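Local coordinates for hypothetical conserved protein (Thermus thermophilus, PDB 3DZM) that is of unknown function but is a major outer membrane protein that folds as a beta-barrel and binds calcium, at residues Tyr162-Phe167 / Val183-Ser188; Ser12-Ala17 / Gly209-Phe214; Ala49-Leu54 / Gly79-Leu84. All coordinates share one frame; numbering follows the deposited sequence.

Contact 1: Tyr162-Phe167 / Val183-Ser188. With C8E ((hydroxyethyloxy)tri(ethyloxy)octane), chain F.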
loop_
_atom_site.group_PDB
_atom_site.type_symbol
_atom_site.label_atom_id
_atom_site.label_comp_id
_atom_site.label_asym_id
_atom_site.label_seq_id
_atom_site.Cartn_x
_atom_site.Cartn_y
_atom_site.Cartn_z
ATOM N N TYR A 162 4.682 -6.204 -6.218
ATOM C CA TYR A 162 4.212 -5.349 -7.319
ATOM C C TYR A 162 5.146 -5.281 -8.526
ATOM O O TYR A 162 6.355 -5.103 -8.401
ATOM C CB TYR A 162 3.928 -3.933 -6.819
ATOM C CG TYR A 162 2.730 -3.853 -5.900
ATOM C CD1 TYR A 162 1.450 -3.714 -6.420
ATOM C CD2 TYR A 162 2.871 -3.944 -4.514
ATOM C CE1 TYR A 162 0.355 -3.640 -5.596
ATOM C CE2 TYR A 162 1.766 -3.867 -3.676
ATOM C CZ TYR A 162 0.515 -3.717 -4.230
ATOM O OH TYR A 162 -0.593 -3.635 -3.443
ATOM N N PHE A 163 4.563 -5.436 -9.702
ATOM C CA PHE A 163 5.274 -5.267 -10.965
ATOM C C PHE A 163 5.540 -3.795 -11.279
ATOM O O PHE A 163 4.651 -2.951 -11.193
ATOM C CB PHE A 163 4.454 -5.895 -12.097
ATOM C CG PHE A 163 4.217 -7.344 -11.920
ATOM C CD1 PHE A 163 5.160 -8.277 -12.358
ATOM C CD2 PHE A 163 3.076 -7.797 -11.284
ATOM C CE1 PHE A 163 4.954 -9.644 -12.187
ATOM C CE2 PHE A 163 2.862 -9.189 -11.088
ATOM C CZ PHE A 163 3.795 -10.101 -11.542
ATOM N N GLN A 164 6.766 -3.488 -11.656
ATOM C CA GLN A 164 7.101 -2.143 -12.080
ATOM C C GLN A 164 6.212 -1.689 -13.233
ATOM O O GLN A 164 5.914 -2.445 -14.163
ATOM C CB GLN A 164 8.578 -2.024 -12.481
ATOM C CG GLN A 164 8.958 -2.970 -13.590
ATOM C CD GLN A 164 10.436 -2.943 -13.999
ATOM O OE1 GLN A 164 11.328 -2.745 -13.179
ATOM N NE2 GLN A 164 10.688 -3.189 -15.292
ATOM N N ALA A 165 5.806 -0.431 -13.138
ATOM C CA ALA A 165 4.925 0.200 -14.079
ATOM C C ALA A 165 5.522 1.530 -14.531
ATOM O O ALA A 165 6.632 1.883 -14.159
ATOM C CB ALA A 165 3.638 0.442 -13.406
ATOM N N CYS A 166 4.775 2.285 -15.322
ATOM C CA CYS A 166 5.227 3.606 -15.735
ATOM C C CYS A 166 5.214 4.568 -14.546
ATOM O O CYS A 166 4.481 4.355 -13.582
ATOM C CB CYS A 166 4.349 4.135 -16.882
ATOM S SG CYS A 166 4.638 3.323 -18.463
ATOM N N PHE A 167 6.036 5.610 -14.617
ATOM C CA PHE A 167 6.002 6.721 -13.660
ATOM C C PHE A 167 5.526 8.003 -14.320
ATOM O O PHE A 167 5.873 8.266 -15.457
ATOM C CB PHE A 167 7.390 7.006 -13.135
ATOM C CG PHE A 167 7.905 5.971 -12.230
ATOM C CD1 PHE A 167 7.449 5.889 -10.927
ATOM C CD2 PHE A 167 8.846 5.073 -12.667
ATOM C CE1 PHE A 167 7.942 4.935 -10.081
ATOM C CE2 PHE A 167 9.337 4.109 -11.825
ATOM C CZ PHE A 167 8.893 4.050 -10.533
ATOM N N VAL A 183 8.015 8.157 -17.655
ATOM C CA VAL A 183 8.982 7.198 -18.165
ATOM C C VAL A 183 8.386 5.838 -18.018
ATOM O O VAL A 183 7.698 5.557 -17.045
ATOM C CB VAL A 183 10.273 7.158 -17.375
ATOM C CG1 VAL A 183 11.399 6.698 -18.294
ATOM C CG2 VAL A 183 10.571 8.512 -16.768
ATOM N N CYS A 184 8.671 4.982 -18.983
ATOM C CA CYS A 184 8.197 3.622 -18.909
ATOM C C CYS A 184 9.356 2.628 -18.830
ATOM O O CYS A 184 10.513 2.969 -19.094
ATOM C CB CYS A 184 7.289 3.333 -20.096
ATOM S SG CYS A 184 5.717 4.185 -19.970
ATOM N N PRO A 185 9.056 1.397 -18.422
ATOM C CA PRO A 185 10.037 0.351 -18.680
ATOM C C PRO A 185 9.751 -0.060 -20.108
ATOM O O PRO A 185 8.595 -0.403 -20.389
ATOM C CB PRO A 185 9.611 -0.771 -17.723
ATOM C CG PRO A 185 8.336 -0.293 -17.040
ATOM C CD PRO A 185 7.828 0.867 -17.817
ATOM N N GLY A 186 10.732 0.020 -21.002
ATOM C CA GLY A 186 12.053 0.518 -20.681
ATOM C C GLY A 186 12.479 1.654 -21.601
ATOM O O GLY A 186 13.129 1.446 -22.623
ATOM N N ASP A 187 12.079 2.868 -21.235
ATOM C CA ASP A 187 12.567 4.079 -21.875
ATOM C C ASP A 187 13.933 4.414 -21.305
ATOM O O ASP A 187 14.496 3.655 -20.524
ATOM C CB ASP A 187 11.619 5.250 -21.628
ATOM C CG ASP A 187 10.223 4.964 -22.096
ATOM O OD1 ASP A 187 10.024 3.847 -22.623
ATOM O OD2 ASP A 187 9.337 5.847 -21.944
ATOM N N SER A 188 14.447 5.575 -21.675
ATOM C CA SER A 188 15.831 5.879 -21.394
ATOM C C SER A 188 16.123 5.846 -19.908
ATOM O O SER A 188 16.782 4.936 -19.419
ATOM C CB SER A 188 16.220 7.230 -21.988
ATOM O OG SER A 188 17.630 7.377 -22.004
HETATM C C1 C8E F . 4.034 -13.272 -5.220
HETATM C C2 C8E F . 4.861 -13.976 -6.320
HETATM C C3 C8E F . 5.232 -13.162 -7.582
HETATM C C4 C8E F . 6.639 -13.489 -8.115
HETATM C C5 C8E F . 7.613 -12.296 -8.266
HETATM C C6 C8E F . 8.742 -12.469 -9.307
HETATM C C7 C8E F . 9.254 -11.147 -9.905
HETATM C C8 C8E F . 9.738 -11.228 -11.367
HETATM O O9 C8E F . 9.359 -10.107 -12.167
HETATM C C10 C8E F . 9.842 -8.850 -11.695
HETATM C C11 C8E F . 9.305 -7.612 -12.455
HETATM O O12 C8E F . 9.199 -6.438 -11.634
HETATM C C13 C8E F . 10.193 -5.435 -11.835
HETATM C C14 C8E F . 10.712 -4.805 -10.528
HETATM O O15 C8E F . 10.355 -3.428 -10.431
HETATM C C16 C8E F . 11.317 -2.531 -9.880
HETATM C C17 C8E F . 11.112 -2.266 -8.379
HETATM O O18 C8E F . 11.881 -1.188 -7.855
HETATM C C19 C8E F . 11.061 -0.179 -7.271
HETATM C C20 C8E F . 11.822 0.999 -6.639
HETATM O O21 C8E F . 11.533 2.215 -7.321
#

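Contact 2: Ser12-Ala17 / Gly209-Phe214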
loop_
_atom_site.group_PDB
_atom_site.type_symbol
_atom_site.label_atom_id
_atom_site.label_comp_id
_atom_site.label_asym_id
_atom_site.label_seq_id
_atom_site.Cartn_x
_atom_site.Cartn_y
_atom_site.Cartn_z
ATOM N N SER A 12 -19.353 -9.202 6.735
ATOM C CA SER A 12 -18.831 -8.374 7.824
ATOM C C SER A 12 -18.061 -7.230 7.234
ATOM O O SER A 12 -17.636 -7.272 6.087
ATOM C CB SER A 12 -17.927 -9.149 8.786
ATOM O OG SER A 12 -18.079 -10.542 8.597
ATOM N N VAL A 13 -17.889 -6.191 8.027
ATOM C CA VAL A 13 -17.048 -5.092 7.612
ATOM C C VAL A 13 -15.885 -5.147 8.597
ATOM O O VAL A 13 -16.083 -5.399 9.797
ATOM C CB VAL A 13 -17.840 -3.726 7.600
ATOM C CG1 VAL A 13 -18.602 -3.535 8.897
ATOM C CG2 VAL A 13 -16.927 -2.524 7.334
ATOM N N GLU A 14 -14.677 -4.956 8.071
ATOM C CA GLU A 14 -13.457 -5.128 8.833
ATOM C C GLU A 14 -12.605 -3.860 8.712
ATOM O O GLU A 14 -12.356 -3.370 7.617
ATOM C CB GLU A 14 -12.725 -6.365 8.285
ATOM C CG GLU A 14 -11.452 -6.792 9.004
ATOM C CD GLU A 14 -10.454 -7.477 8.053
ATOM O OE1 GLU A 14 -10.593 -8.696 7.794
ATOM O OE2 GLU A 14 -9.523 -6.781 7.569
ATOM N N ALA A 15 -12.164 -3.324 9.841
ATOM C CA ALA A 15 -11.209 -2.205 9.855
ATOM C C ALA A 15 -9.905 -2.688 10.451
ATOM O O ALA A 15 -9.917 -3.431 11.440
ATOM C CB ALA A 15 -11.761 -1.004 10.705
ATOM N N GLY A 16 -8.779 -2.282 9.876
ATOM C CA GLY A 16 -7.511 -2.627 10.483
ATOM C C GLY A 16 -6.473 -1.550 10.425
ATOM O O GLY A 16 -6.502 -0.693 9.561
ATOM N N ALA A 17 -5.530 -1.599 11.344
ATOM C CA ALA A 17 -4.478 -0.589 11.401
ATOM C C ALA A 17 -3.143 -1.299 11.505
ATOM O O ALA A 17 -3.065 -2.391 12.062
ATOM C CB ALA A 17 -4.689 0.334 12.625
ATOM N N GLY A 209 -6.943 -5.420 13.820
ATOM C CA GLY A 209 -8.208 -4.770 13.573
ATOM C C GLY A 209 -9.367 -5.582 14.085
ATOM O O GLY A 209 -9.173 -6.527 14.819
ATOM N N ALA A 210 -10.575 -5.203 13.694
ATOM C CA ALA A 210 -11.769 -5.850 14.183
ATOM C C ALA A 210 -12.748 -6.035 13.051
ATOM O O ALA A 210 -12.727 -5.271 12.097
ATOM C CB ALA A 210 -12.394 -4.999 15.289
ATOM N N ALA A 211 -13.603 -7.047 13.144
ATOM C CA ALA A 211 -14.637 -7.247 12.133
ATOM C C ALA A 211 -15.995 -7.337 12.791
ATOM O O ALA A 211 -16.168 -8.055 13.769
ATOM C CB ALA A 211 -14.369 -8.475 11.323
ATOM N N TYR A 212 -16.951 -6.595 12.243
ATOM C CA TYR A 212 -18.301 -6.549 12.771
ATOM C C TYR A 212 -19.215 -7.292 11.812
ATOM O O TYR A 212 -19.282 -6.934 10.645
ATOM C CB TYR A 212 -18.754 -5.084 12.933
ATOM C CG TYR A 212 -20.152 -4.955 13.479
ATOM C CD1 TYR A 212 -20.419 -5.266 14.810
ATOM C CD2 TYR A 212 -21.211 -4.566 12.669
ATOM C CE1 TYR A 212 -21.701 -5.185 15.337
ATOM C CE2 TYR A 212 -22.507 -4.474 13.185
ATOM C CZ TYR A 212 -22.745 -4.790 14.530
ATOM O OH TYR A 212 -24.018 -4.716 15.079
ATOM N N ARG A 213 -19.890 -8.336 12.294
ATOM C CA ARG A 213 -20.746 -9.167 11.434
ATOM C C ARG A 213 -22.104 -8.555 11.197
ATOM O O ARG A 213 -22.467 -7.600 11.855
ATOM C CB ARG A 213 -20.910 -10.599 11.978
ATOM C CG ARG A 213 -21.769 -11.528 11.092
ATOM C CD ARG A 213 -21.674 -12.993 11.528
ATOM N NE ARG A 213 -20.280 -13.374 11.788
ATOM C CZ ARG A 213 -19.481 -14.004 10.924
ATOM N NH1 ARG A 213 -19.934 -14.351 9.732
ATOM N NH2 ARG A 213 -18.225 -14.295 11.255
ATOM N N PHE A 214 -22.819 -9.103 10.214
ATOM C CA PHE A 214 -24.261 -8.873 9.977
ATOM C C PHE A 214 -24.750 -9.585 8.705
ATOM O O PHE A 214 -24.347 -10.716 8.399
ATOM C CB PHE A 214 -24.625 -7.385 9.918
ATOM C CG PHE A 214 -23.840 -6.610 8.913
ATOM C CD1 PHE A 214 -23.875 -6.960 7.579
ATOM C CD2 PHE A 214 -23.074 -5.527 9.300
ATOM C CE1 PHE A 214 -23.143 -6.253 6.647
ATOM C CE2 PHE A 214 -22.346 -4.817 8.382
ATOM C CZ PHE A 214 -22.375 -5.180 7.052
#

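Contact 3: Ala49-Leu54 / Gly79-Leu84. With CA (calcium ion), chain D; C8E ((hydroxyethyloxy)tri(ethyloxy)octane), chain E.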
loop_
_atom_site.group_PDB
_atom_site.type_symbol
_atom_site.label_atom_id
_atom_site.label_comp_id
_atom_site.label_asym_id
_atom_site.label_seq_id
_atom_site.Cartn_x
_atom_site.Cartn_y
_atom_site.Cartn_z
ATOM N N ALA A 49 -1.851 4.187 3.345
ATOM C CA ALA A 49 -0.690 4.194 4.248
ATOM C C ALA A 49 0.242 5.266 3.802
ATOM O O ALA A 49 0.273 5.586 2.620
ATOM C CB ALA A 49 0.046 2.829 4.248
ATOM N N THR A 50 1.024 5.793 4.739
ATOM C CA THR A 50 2.149 6.652 4.400
ATOM C C THR A 50 3.233 5.849 3.719
ATOM O O THR A 50 3.354 4.640 3.919
ATOM C CB THR A 50 2.851 7.202 5.629
ATOM O OG1 THR A 50 1.889 7.603 6.592
ATOM C CG2 THR A 50 3.705 8.404 5.247
ATOM N N SER A 51 4.071 6.530 2.962
ATOM C CA SER A 51 5.161 5.854 2.329
ATOM C C SER A 51 6.228 6.866 2.079
ATOM O O SER A 51 5.978 8.043 2.084
ATOM C CB SER A 51 4.709 5.192 1.022
ATOM O OG SER A 51 5.802 5.042 0.130
ATOM N N ASP A 52 7.425 6.382 1.849
ATOM C CA ASP A 52 8.556 7.223 1.548
ATOM C C ASP A 52 8.651 7.326 0.017
ATOM O O ASP A 52 8.485 6.342 -0.677
ATOM C CB ASP A 52 9.781 6.577 2.217
ATOM C CG ASP A 52 11.062 6.926 1.564
ATOM O OD1 ASP A 52 11.066 7.830 0.711
ATOM O OD2 ASP A 52 12.077 6.289 1.909
ATOM N N ALA A 53 8.873 8.515 -0.525
ATOM C CA ALA A 53 8.872 8.641 -1.985
ATOM C C ALA A 53 10.243 8.556 -2.694
ATOM O O ALA A 53 10.369 7.865 -3.700
ATOM C CB ALA A 53 8.069 9.879 -2.445
ATOM N N LEU A 54 11.258 9.254 -2.185
ATOM C CA LEU A 54 12.621 9.144 -2.735
ATOM C C LEU A 54 13.631 8.641 -1.702
ATOM O O LEU A 54 13.661 9.112 -0.562
ATOM C CB LEU A 54 13.132 10.473 -3.320
ATOM C CG LEU A 54 12.401 11.310 -4.388
ATOM C CD1 LEU A 54 11.812 10.462 -5.501
ATOM C CD2 LEU A 54 11.347 12.177 -3.739
ATOM N N GLY A 79 4.680 10.865 0.873
ATOM C CA GLY A 79 4.388 9.735 0.005
ATOM C C GLY A 79 3.193 8.969 0.495
ATOM O O GLY A 79 2.928 8.941 1.678
ATOM N N GLN A 80 2.439 8.355 -0.403
ATOM C CA GLN A 80 1.350 7.505 0.057
ATOM C C GLN A 80 1.087 6.329 -0.879
ATOM O O GLN A 80 1.495 6.376 -2.050
ATOM C CB GLN A 80 0.100 8.324 0.240
ATOM C CG GLN A 80 -0.263 9.081 -0.992
ATOM C CD GLN A 80 -1.615 9.714 -0.886
ATOM O OE1 GLN A 80 -1.807 10.614 -0.097
ATOM N NE2 GLN A 80 -2.563 9.244 -1.684
ATOM N N ASN A 81 0.451 5.273 -0.343
ATOM C CA ASN A 81 -0.069 4.157 -1.155
ATOM C C ASN A 81 -1.514 3.984 -0.858
ATOM O O ASN A 81 -1.898 3.962 0.317
ATOM C CB ASN A 81 0.652 2.840 -0.894
ATOM C CG ASN A 81 2.061 2.854 -1.400
ATOM O OD1 ASN A 81 2.300 2.988 -2.582
ATOM N ND2 ASN A 81 3.002 2.712 -0.514
ATOM N N VAL A 82 -2.316 3.906 -1.922
ATOM C CA VAL A 82 -3.706 3.490 -1.829
ATOM C C VAL A 82 -3.781 2.151 -2.570
ATOM O O VAL A 82 -3.323 2.032 -3.691
ATOM C CB VAL A 82 -4.693 4.555 -2.402
ATOM C CG1 VAL A 82 -6.142 4.058 -2.325
ATOM C CG2 VAL A 82 -4.549 5.835 -1.656
ATOM N N THR A 83 -4.339 1.143 -1.916
ATOM C CA THR A 83 -4.247 -0.235 -2.360
ATOM C C THR A 83 -5.612 -0.883 -2.358
ATOM O O THR A 83 -6.239 -1.028 -1.298
ATOM C CB THR A 83 -3.399 -1.049 -1.389
ATOM O OG1 THR A 83 -2.232 -0.302 -1.016
ATOM C CG2 THR A 83 -3.011 -2.395 -2.006
ATOM N N LEU A 84 -6.072 -1.271 -3.544
ATOM C CA LEU A 84 -7.313 -2.022 -3.688
ATOM C C LEU A 84 -6.917 -3.453 -3.792
ATOM O O LEU A 84 -6.010 -3.810 -4.538
ATOM C CB LEU A 84 -8.067 -1.598 -4.937
ATOM C CG LEU A 84 -8.968 -0.404 -4.666
ATOM C CD1 LEU A 84 -8.105 0.765 -4.319
ATOM C CD2 LEU A 84 -9.807 -0.086 -5.857
HETATM CA CA CA D . 12.970 9.575 2.018
HETATM C C1 C8E E . 10.387 -10.060 3.991
HETATM C C2 C8E E . 10.120 -9.876 2.490
HETATM C C3 C8E E . 11.048 -8.855 1.817
HETATM C C4 C8E E . 12.006 -9.514 0.810
HETATM C C5 C8E E . 12.533 -8.571 -0.278
HETATM C C6 C8E E . 13.973 -8.065 -0.094
HETATM C C7 C8E E . 14.044 -6.561 0.199
HETATM C C8 C8E E . 12.675 -5.898 0.001
HETATM O O9 C8E E . 12.719 -4.542 -0.429
HETATM C C10 C8E E . 12.245 -4.394 -1.761
HETATM C C11 C8E E . 11.716 -2.989 -2.050
HETATM O O12 C8E E . 10.313 -2.931 -1.871
HETATM C C13 C8E E . 9.841 -1.606 -1.678
HETATM C C14 C8E E . 8.573 -1.552 -0.820
HETATM O O15 C8E E . 8.778 -0.682 0.280
HETATM C C16 C8E E . 7.751 -0.757 1.248
HETATM C C17 C8E E . 6.490 -0.064 0.730
HETATM O O18 C8E E . 6.448 1.302 1.108
HETATM C C19 C8E E . 7.224 2.122 0.268
HETATM C C20 C8E E . 6.693 1.954 -1.150
HETATM O O21 C8E E . 5.643 2.852 -1.386
HETATM O O HOH W 1 2.916 2.474 2.280
#

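Contact 1: Tyr162-Phe167 / Val183-Ser188
Cys166 and Cys184 are joined by a disulfide, their SG atoms 2.0 Å apart, and this covalent link pins the loop after strand 178-183 to the broken part of strand 151-172. With SG anti to the carbonyl carbon and beside the backbone N (chi1 -73°), Cys166 turns its sulfur toward Cys184. One residue on, the strands pair: Phe167 N gives a nearly straight bond to Val183 O (2.9 Å, 167°), and Val183 N returns one to Phe167 O at 3.1 Å. The crosslink thus sits just where this antiparallel ladder ends.

Beyond it Pro185 lays its ring against segment 162-167. Pro185 CD packs 4.1 Å from Cys166 SG and also touches Ala165 O, while Pro185 CB faces the end of the Gln164 side chain, the two side chains sliding past each other in opposite directions. Gln164 also touches a detergent: its aliphatic part lies along the ether chain of the C8E molecule of chain F, where Gln164 CB is 3.8 Å from C16. A glycine here would probably leave both the Pro185 ring and that ether chain without a wall to lie against.

The loop stays compact through Asp187 N, bonded to Cys184 O. Outside, helix 190-196 packs on Gln164 and Pro185, with Tyr190 OH bonded to Ala165 O, while Ser132 OG on neighbouring strand 127-148 holds Cys166 O.

Contact 2: Ser12-Ala17 / Gly209-Phe214
Val13 and Tyr212 form a hydrogen-bonded antiparallel pair: Tyr212 N reaches Val13 O at 2.9 Å, and Val13 N reaches Tyr212 O at 3.1 Å. Ala15 and Ala210 repeat the pattern two residues along, with Ala15 N 3.0 Å from Ala210 O.

Packing is close on the face that carries Ser12, Glu14 and Ala211. There Ser12 CB rests on Tyr212 O, at 3.2 Å, and Ala211 CB meets Glu14 CB at 4.0 Å. With CG swung away from the backbone N (chi1 -176°), Glu14 carries its carboxylate off from this pairing, and the buried charge is met by salt bridges to Arg142 on strand 127-148 and Arg43 on strand 40-50. At one end Gly16 and Gly209 bring their CA atoms to 3.8 Å.

This ladder is the seam of the beta-barrel: strand 10-17, the first, pairs with 202-213, the last, and the sheet closes on itself. The chain ends in Phe214, a C-terminal aromatic of the kind familiar in outer membrane barrels.

The face of Val13, Ala15, Ala210 and Tyr212 is looser and more open. Val13 CG1 lies obliquely to the Phe214 ring, 4.0 Å from CE2, and 4.3 Å from Tyr212 CB, while the Tyr212 ring leads away from strand 10-17.

Contact 3: Ala49-Leu54 / Gly79-Leu84
A calcium site is built on the turn where strand 40-50 gives out, and the first residues of that turn are tied to strand 76-90 by this contact. Ala49 and Asn81 make a hydrogen-bonded antiparallel pair, Ala49 N to Asn81 O and Asn81 N to Ala49 O, both 3.0 Å. The ladder then frays: Ser51 N still reaches Gly79 O at 3.0 Å, but it stands well above the carbonyl plane, a sign that the chain is already turning out of the sheet. Having no side chain, Gly79 lets Ser51 and Ala53 come up against its backbone.

Asn81 and Ser51 carry the side-chain part. The Asn81 amide comes alongside Ser51, ND2 3.4 Å from CB, because its CG sits beside the backbone N (chi1 -69°). ND2 then donates an almost straight bond, 175°, to O21, the terminal hydroxyl of the C8E detergent of chain E (2.8 Å), and a second to a water that in turn donates to Thr50 O. Ser51 OG meets the same O21 at 2.7 Å, and Asn110 ND2 bonds to Asn81 OD1. The amide is therefore held at both ends, which fixes its rotation.

Past Ser51 the chain delivers two calcium ligands, Asp52 OD1 at 2.9 Å and the backbone Leu54 O at 2.7 Å; Asp56 and Glu77 complete the protein ligands. Glu77 precedes Gly79 by two residues, so the ion joins the same two chain regions as the ladder. Three carboxylates gathered here would probably repel one another without the ion, and its charge is likely to help the turn hold this shape.

All three contacts belong to one curled antiparallel sheet. Contact 2 seals it between the first and last strands, and the other two come from the chain in between. Contacts 1 and 3 are neighbours, their centres about 18 Å apart, touching where Tyr162 OH packs on Thr83 CG2. The calcium belongs to contact 3, but the Phe167 side chain of contact 1 is about 14 Å from it and about 8 Å from that of Leu54. Each of these two contacts meets a detergent molecule. Contact 2 has neither: its centre is about 23 Å from that of contact 3 and about 36 Å from that of contact 1, which lies on the opposite side of the chain's centre.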